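Local structure of RNase NGR3 (Nicotiana glutinosa, 1VD3) at residues A[38-43]-A[203-208]; A[21-26]-A[170-175]. The protein is a plant endoribonuclease of the RNase T2 family that probably cleaves RNA at its phosphodiester links, holding uridine 2'-phosphate in its active site in this crystal. All coordinates share one frame; numbering follows the deposited sequence.

Contact 1. Residues A[38-43]-A[203-208]; sequences EDFSIH and IEFPPF. With U2P (phosphoric acid mono-[2-(2,4-dioxo-3,4-dihydro-2H-pyrimidin-1-yl)-4-hydroxy-5-hydroxymethyl-tetrahydro-furan-3-yl] ester), chain B.
Phe40 and Phe205 meet at their rims where the chain's C-terminal tail runs past the lead-in to strand 41-48, part of the antiparallel sheet of the RNase T2 fold. Their closest atoms, Phe40 CZ and Phe205 CE1, are 3.8 Å apart; the centroids lie 5.9 Å apart and the planes differ by 26°, so neither ring covers the other's face. This is the buried side: both rings also meet the ring of Trp17, and both touch Leu129 of helix 125-131.

The other half is closer and larger in area but lies on the partly exposed side. There the backbone N-H of Phe208, the last modelled residue, donates to Glu38 OE1 (N to OE1 2.6 Å). The donor comes to the anti side of OE1, 34° out of the carboxylate plane. Glu38 reaches it with an extended chain, CG anti to the backbone N (chi1 173°), and the two side chains run antiparallel alongside one another. The edge of the Phe208 ring lies against Glu38 CA and CB, with Phe208 CD1 3.4 Å from Glu38 CA.

Farther along strand 41-48 lies the predicted active-site residue His43, whose NE2 donates to the phosphate oxygen O3P of U2P at 2.9 Å.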
loop_
_atom_site.group_PDB
_atom_site.type_symbol
_atom_site.label_atom_id
_atom_site.label_comp_id
_atom_site.label_asym_id
_atom_site.label_seq_id
_atom_site.Cartn_x
_atom_site.Cartn_y
_atom_site.Cartn_z
ATOM N N GLU A 38 -14.163 1.734 1.697
ATOM C CA GLU A 38 -13.912 0.314 1.525
ATOM C C GLU A 38 -13.202 0.206 0.185
ATOM O O GLU A 38 -13.810 -0.105 -0.838
ATOM C CB GLU A 38 -15.222 -0.480 1.498
ATOM C CG GLU A 38 -15.032 -1.953 1.143
ATOM C CD GLU A 38 -16.281 -2.789 1.367
ATOM O OE1 GLU A 38 -16.675 -2.964 2.538
ATOM O OE2 GLU A 38 -16.869 -3.269 0.374
ATOM N N ASP A 39 -11.906 0.497 0.202
ATOM C CA ASP A 39 -11.091 0.462 -1.002
ATOM C C ASP A 39 -9.650 0.310 -0.529
ATOM O O ASP A 39 -9.349 0.553 0.645
ATOM C CB ASP A 39 -11.272 1.779 -1.773
ATOM C CG ASP A 39 -10.565 1.788 -3.121
ATOM O OD1 ASP A 39 -10.102 0.725 -3.585
ATOM O OD2 ASP A 39 -10.485 2.879 -3.728
ATOM N N PHE A 40 -8.767 -0.112 -1.427
ATOM C CA PHE A 40 -7.371 -0.264 -1.055
ATOM C C PHE A 40 -6.781 1.113 -0.826
ATOM O O PHE A 40 -7.057 2.050 -1.575
ATOM C CB PHE A 40 -6.588 -0.994 -2.147
ATOM C CG PHE A 40 -6.902 -2.456 -2.231
ATOM C CD1 PHE A 40 -8.031 -2.902 -2.909
ATOM C CD2 PHE A 40 -6.094 -3.389 -1.587
ATOM C CE1 PHE A 40 -8.352 -4.256 -2.941
ATOM C CE2 PHE A 40 -6.406 -4.741 -1.613
ATOM C CZ PHE A 40 -7.538 -5.177 -2.291
ATOM N N SER A 41 -5.979 1.227 0.225
ATOM C CA SER A 41 -5.335 2.479 0.579
ATOM C C SER A 41 -3.831 2.339 0.404
ATOM O O SER A 41 -3.308 1.236 0.277
ATOM C CB SER A 41 -5.639 2.828 2.032
ATOM O OG SER A 41 -5.083 1.854 2.894
ATOM N N ILE A 42 -3.136 3.465 0.409
ATOM C CA ILE A 42 -1.687 3.455 0.252
ATOM C C ILE A 42 -0.990 3.238 1.590
ATOM O O ILE A 42 -1.372 3.836 2.594
ATOM C CB ILE A 42 -1.193 4.805 -0.322
ATOM C CG1 ILE A 42 -1.779 5.021 -1.720
ATOM C CG2 ILE A 42 0.339 4.845 -0.343
ATOM C CD1 ILE A 42 -1.745 6.465 -2.181
ATOM N N HIS A 43 0.008 2.359 1.614
ATOM C CA HIS A 43 0.797 2.180 2.832
ATOM C C HIS A 43 2.031 3.033 2.560
ATOM O O HIS A 43 2.395 3.889 3.365
ATOM C CB HIS A 43 1.212 0.713 3.061
ATOM C CG HIS A 43 2.177 0.528 4.198
ATOM N ND1 HIS A 43 2.300 -0.662 4.885
ATOM C CD2 HIS A 43 3.074 1.376 4.760
ATOM C CE1 HIS A 43 3.228 -0.538 5.819
ATOM N NE2 HIS A 43 3.713 0.690 5.763
ATOM N N ILE A 203 -8.132 -17.555 0.529
ATOM C CA ILE A 203 -8.072 -16.466 1.492
ATOM C C ILE A 203 -9.333 -15.615 1.534
ATOM O O ILE A 203 -10.175 -15.674 0.639
ATOM C CB ILE A 203 -6.863 -15.541 1.230
ATOM C CG1 ILE A 203 -6.959 -14.927 -0.165
ATOM C CG2 ILE A 203 -5.565 -16.326 1.387
ATOM C CD1 ILE A 203 -5.856 -13.914 -0.461
ATOM N N GLU A 204 -9.434 -14.820 2.592
ATOM C CA GLU A 204 -10.571 -13.946 2.808
ATOM C C GLU A 204 -10.300 -12.526 2.322
ATOM O O GLU A 204 -9.184 -12.011 2.442
ATOM C CB GLU A 204 -10.908 -13.923 4.296
ATOM C CG GLU A 204 -12.103 -13.062 4.668
ATOM C CD GLU A 204 -12.333 -13.041 6.160
ATOM O OE1 GLU A 204 -11.476 -12.491 6.886
ATOM O OE2 GLU A 204 -13.367 -13.582 6.608
ATOM N N PHE A 205 -11.336 -11.913 1.759
ATOM C CA PHE A 205 -11.292 -10.538 1.263
ATOM C C PHE A 205 -12.428 -9.899 2.066
ATOM O O PHE A 205 -13.515 -9.650 1.541
ATOM C CB PHE A 205 -11.585 -10.526 -0.245
ATOM C CG PHE A 205 -11.509 -9.167 -0.883
ATOM C CD1 PHE A 205 -10.709 -8.164 -0.346
ATOM C CD2 PHE A 205 -12.208 -8.905 -2.060
ATOM C CE1 PHE A 205 -10.606 -6.919 -0.973
ATOM C CE2 PHE A 205 -12.113 -7.667 -2.695
ATOM C CZ PHE A 205 -11.306 -6.674 -2.146
ATOM N N PRO A 206 -12.179 -9.635 3.363
ATOM C CA PRO A 206 -13.113 -9.046 4.329
ATOM C C PRO A 206 -13.764 -7.713 3.974
ATOM O O PRO A 206 -13.101 -6.769 3.551
ATOM C CB PRO A 206 -12.278 -8.962 5.605
ATOM C CG PRO A 206 -10.899 -8.689 5.075
ATOM C CD PRO A 206 -10.814 -9.672 3.925
ATOM N N PRO A 207 -15.092 -7.629 4.139
ATOM C CA PRO A 207 -15.841 -6.404 3.846
ATOM C C PRO A 207 -15.657 -5.414 4.999
ATOM O O PRO A 207 -15.130 -5.774 6.053
ATOM C CB PRO A 207 -17.276 -6.901 3.750
ATOM C CG PRO A 207 -17.302 -7.982 4.805
ATOM C CD PRO A 207 -16.001 -8.718 4.550
ATOM N N PHE A 208 -16.093 -4.174 4.796
ATOM C CA PHE A 208 -15.979 -3.141 5.820
ATOM C C PHE A 208 -17.275 -3.007 6.614
ATOM O O PHE A 208 -18.370 -3.181 6.073
ATOM C CB PHE A 208 -15.629 -1.795 5.174
ATOM C CG PHE A 208 -14.311 -1.225 5.622
ATOM C CD1 PHE A 208 -13.399 -0.755 4.684
ATOM C CD2 PHE A 208 -13.991 -1.134 6.978
ATOM C CE1 PHE A 208 -12.185 -0.198 5.082
ATOM C CE2 PHE A 208 -12.777 -0.578 7.391
ATOM C CZ PHE A 208 -11.872 -0.108 6.437
HETATM O "O5'" U2P B . 6.274 -5.309 8.229
HETATM C "C5'" U2P B . 7.593 -4.794 7.924
HETATM C "C4'" U2P B . 7.597 -3.263 8.037
HETATM O "O4'" U2P B . 8.967 -2.744 7.690
HETATM C "C1'" U2P B . 9.043 -1.788 6.512
HETATM N N1 U2P B . 9.828 -2.265 5.291
HETATM C C6 U2P B . 9.675 -3.602 5.014
HETATM C C5 U2P B . 10.123 -4.179 3.797
HETATM C C4 U2P B . 10.818 -3.304 2.826
HETATM O O4 U2P B . 11.148 -3.695 1.711
HETATM N N3 U2P B . 11.078 -1.969 3.270
HETATM C C2 U2P B . 10.639 -1.394 4.487
HETATM O O2 U2P B . 10.950 -0.256 4.774
HETATM C "C2'" U2P B . 7.561 -1.360 6.429
HETATM O "O2'" U2P B . 7.239 -0.279 7.355
HETATM P P U2P B . 7.543 1.254 7.173
HETATM O O1P U2P B . 7.433 2.360 8.090
HETATM O O2P U2P B . 8.684 1.411 6.220
HETATM O O3P U2P B . 6.407 1.640 6.354
HETATM C "C3'" U2P B . 6.776 -2.593 6.908
HETATM O "O3'" U2P B . 5.475 -2.135 7.430
#

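Contact 2. Residues A[21-26]-A[170-175]; sequences YCDTRR and NHQIYQ
Gln172, Tyr174 and Tyr21 have the most surface buried here, where the end of helix 18-22 and the turn after it lie against strand 171-181.

Gln172 meets Asp23 head-on. Its NE2 donates to Asp23 OD2 at 2.6 Å along a nearly straight N-H line (168°); the N-H meets the syn lone pair of OD2, and the acceptor is 5° out of the amide plane. Carboxylate and amide are themselves only 6° from coplanar. On the other side of the pair Asp23 OD1 is 2.8 Å from Gln172 OE1, and so short an oxygen pair suggests, without proving, that the carboxyl group holds a proton. Asp166 and Glu204, which Asp23 also touches, would favour that state, while weak hydrogen bonds from Asn164 ND2 to Gln172 OE1 and from Gln172 NE2 to Glu204 OE1 help to fix the amide's rotation. Thr24 adds its methyl, CG2 lying 3.9 Å from Gln172 OE1, and its OG1 closes an ST turn by accepting from the N of Arg26.

The two tyrosines run side by side, pointing the same way, and touch edge to edge. Tyr174 CE1 lies in the plane of the Tyr21 ring, 3.8 Å from Tyr21 CD1, while Tyr174 OH comes within 3.4 Å of the same CD1. With CG anti to the backbone N, the Tyr174 side chain brings its ring edge up to Tyr21. Gln175 CG covers one face of the Tyr174 ring from 3.5 Å above its plane, toward the rim.

Tyr174 and Gln175 together face Glu162 in a classic beta bulge of the T2 sheet. Beside it, Tyr21 belongs with Gln16 and Leu83 to a site where AMP, absent here, binds in another crystal structure of this protein, a grouping consistent with the second base site of RNase T2 enzymes.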
loop_
_atom_site.group_PDB
_atom_site.type_symbol
_atom_site.label_atom_id
_atom_site.label_comp_id
_atom_site.label_asym_id
_atom_site.label_seq_id
_atom_site.Cartn_x
_atom_site.Cartn_y
_atom_site.Cartn_z
ATOM N N TYR A 21 -6.702 -4.740 8.462
ATOM C CA TYR A 21 -5.839 -4.154 9.474
ATOM C C TYR A 21 -6.699 -3.923 10.715
ATOM O O TYR A 21 -6.196 -3.862 11.836
ATOM C CB TYR A 21 -5.275 -2.817 8.984
ATOM C CG TYR A 21 -4.330 -2.150 9.958
ATOM C CD1 TYR A 21 -2.956 -2.377 9.890
ATOM C CD2 TYR A 21 -4.810 -1.303 10.960
ATOM C CE1 TYR A 21 -2.078 -1.775 10.792
ATOM C CE2 TYR A 21 -3.946 -0.697 11.868
ATOM C CZ TYR A 21 -2.580 -0.938 11.776
ATOM O OH TYR A 21 -1.717 -0.339 12.659
ATOM N N CYS A 22 -8.007 -3.817 10.505
ATOM C CA CYS A 22 -8.929 -3.548 11.603
ATOM C C CYS A 22 -9.698 -4.721 12.192
ATOM O O CYS A 22 -10.343 -4.576 13.228
ATOM C CB CYS A 22 -9.909 -2.458 11.173
ATOM S SG CYS A 22 -9.039 -0.890 10.888
ATOM N N ASP A 23 -9.633 -5.880 11.553
ATOM C CA ASP A 23 -10.351 -7.039 12.071
ATOM C C ASP A 23 -9.408 -8.049 12.721
ATOM O O ASP A 23 -9.715 -9.241 12.791
ATOM C CB ASP A 23 -11.144 -7.711 10.949
ATOM C CG ASP A 23 -10.250 -8.339 9.899
ATOM O OD1 ASP A 23 -9.014 -8.164 9.980
ATOM O OD2 ASP A 23 -10.786 -9.007 8.993
ATOM N N THR A 24 -8.260 -7.569 13.193
ATOM C CA THR A 24 -7.285 -8.439 13.837
ATOM C C THR A 24 -7.322 -8.271 15.348
ATOM O O THR A 24 -8.214 -7.622 15.896
ATOM C CB THR A 24 -5.847 -8.136 13.374
ATOM O OG1 THR A 24 -5.475 -6.822 13.808
ATOM C CG2 THR A 24 -5.742 -8.223 11.864
ATOM N N ARG A 25 -6.330 -8.853 16.012
ATOM C CA ARG A 25 -6.237 -8.784 17.459
ATOM C C ARG A 25 -5.623 -7.452 17.894
ATOM O O ARG A 25 -5.781 -7.034 19.042
ATOM C CB ARG A 25 -5.398 -9.956 17.970
ATOM C CG ARG A 25 -5.465 -10.173 19.466
ATOM C CD ARG A 25 -4.616 -11.367 19.862
ATOM N NE ARG A 25 -4.516 -11.514 21.308
ATOM C CZ ARG A 25 -3.776 -12.437 21.911
ATOM N NH1 ARG A 25 -3.069 -13.299 21.190
ATOM N NH2 ARG A 25 -3.736 -12.494 23.234
ATOM N N ARG A 26 -4.932 -6.790 16.971
ATOM C CA ARG A 26 -4.304 -5.502 17.257
ATOM C C ARG A 26 -5.321 -4.367 17.237
ATOM O O ARG A 26 -6.464 -4.551 16.823
ATOM C CB ARG A 26 -3.196 -5.205 16.244
ATOM C CG ARG A 26 -1.853 -5.841 16.563
ATOM C CD ARG A 26 -1.905 -7.356 16.495
ATOM N NE ARG A 26 -0.597 -7.956 16.751
ATOM C CZ ARG A 26 0.488 -7.736 16.012
ATOM N NH1 ARG A 26 0.429 -6.926 14.962
ATOM N NH2 ARG A 26 1.634 -8.330 16.320
ATOM N N ASN A 170 -9.090 -16.588 10.114
ATOM C CA ASN A 170 -9.111 -16.607 8.655
ATOM C C ASN A 170 -7.887 -15.894 8.103
ATOM O O ASN A 170 -7.468 -14.864 8.632
ATOM C CB ASN A 170 -10.363 -15.906 8.114
ATOM C CG ASN A 170 -11.643 -16.648 8.438
ATOM O OD1 ASN A 170 -11.807 -17.815 8.082
ATOM N ND2 ASN A 170 -12.566 -15.968 9.108
ATOM N N HIS A 171 -7.307 -16.453 7.047
ATOM C CA HIS A 171 -6.156 -15.838 6.398
ATOM C C HIS A 171 -6.790 -14.869 5.403
ATOM O O HIS A 171 -7.649 -15.259 4.613
ATOM C CB HIS A 171 -5.332 -16.906 5.686
ATOM C CG HIS A 171 -4.817 -17.965 6.607
ATOM N ND1 HIS A 171 -3.673 -17.805 7.361
ATOM C CD2 HIS A 171 -5.324 -19.174 6.947
ATOM C CE1 HIS A 171 -3.499 -18.868 8.124
ATOM N NE2 HIS A 171 -4.487 -19.714 7.893
ATOM N N GLN A 172 -6.372 -13.610 5.446
ATOM C CA GLN A 172 -6.960 -12.588 4.593
ATOM C C GLN A 172 -5.936 -11.776 3.817
ATOM O O GLN A 172 -4.787 -11.640 4.242
ATOM C CB GLN A 172 -7.780 -11.644 5.472
ATOM C CG GLN A 172 -6.951 -11.058 6.605
ATOM C CD GLN A 172 -7.763 -10.300 7.643
ATOM O OE1 GLN A 172 -7.199 -9.677 8.544
ATOM N NE2 GLN A 172 -9.085 -10.352 7.528
ATOM N N ILE A 173 -6.357 -11.242 2.675
ATOM C CA ILE A 173 -5.469 -10.405 1.883
ATOM C C ILE A 173 -5.229 -9.164 2.743
ATOM O O ILE A 173 -6.176 -8.505 3.173
ATOM C CB ILE A 173 -6.115 -10.011 0.531
ATOM C CG1 ILE A 173 -5.195 -9.040 -0.216
ATOM C CG2 ILE A 173 -7.480 -9.378 0.761
ATOM C CD1 ILE A 173 -5.578 -8.822 -1.663
ATOM N N TYR A 174 -3.962 -8.864 3.015
ATOM C CA TYR A 174 -3.617 -7.723 3.855
ATOM C C TYR A 174 -2.975 -6.597 3.057
ATOM O O TYR A 174 -3.447 -5.460 3.096
ATOM C CB TYR A 174 -2.690 -8.184 4.984
ATOM C CG TYR A 174 -2.126 -7.077 5.857
ATOM C CD1 TYR A 174 -2.963 -6.157 6.494
ATOM C CD2 TYR A 174 -0.750 -6.963 6.059
ATOM C CE1 TYR A 174 -2.437 -5.150 7.309
ATOM C CE2 TYR A 174 -0.216 -5.968 6.869
ATOM C CZ TYR A 174 -1.057 -5.065 7.489
ATOM O OH TYR A 174 -0.515 -4.081 8.283
ATOM N N GLN A 175 -1.894 -6.903 2.341
ATOM C CA GLN A 175 -1.234 -5.887 1.532
ATOM C C GLN A 175 -0.892 -6.395 0.138
ATOM O O GLN A 175 -0.705 -7.592 -0.078
ATOM C CB GLN A 175 0.022 -5.363 2.244
ATOM C CG GLN A 175 -0.324 -4.560 3.495
ATOM C CD GLN A 175 0.854 -3.812 4.086
ATOM O OE1 GLN A 175 0.715 -2.668 4.515
ATOM N NE2 GLN A 175 2.015 -4.457 4.126
#

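Contact 1 is partly buried and joins the 38-43 lead-in to the C-terminal tail, by a buried meeting of two phenylalanine rims and a larger Glu38-Phe208 contact nearer solvent; contact 2 is a surface contact, built on an amide-carboxylate pair and two tyrosine edges. They are interleaved along the chain, with centres about 9 Å apart, and both reach the same sheet. Two joints connect them directly: Glu204 N lies 2.7 Å from His171 O, a probable backbone hydrogen bond, and Gln175 OE1 lies 2.6 Å from His43 ND1, probably helping to orient the imidazole. Strand 171-181 thus serves as second shell to the phosphate-binding histidine, while Tyr21 belongs to a second nucleotide site, seen with AMP in another crystal.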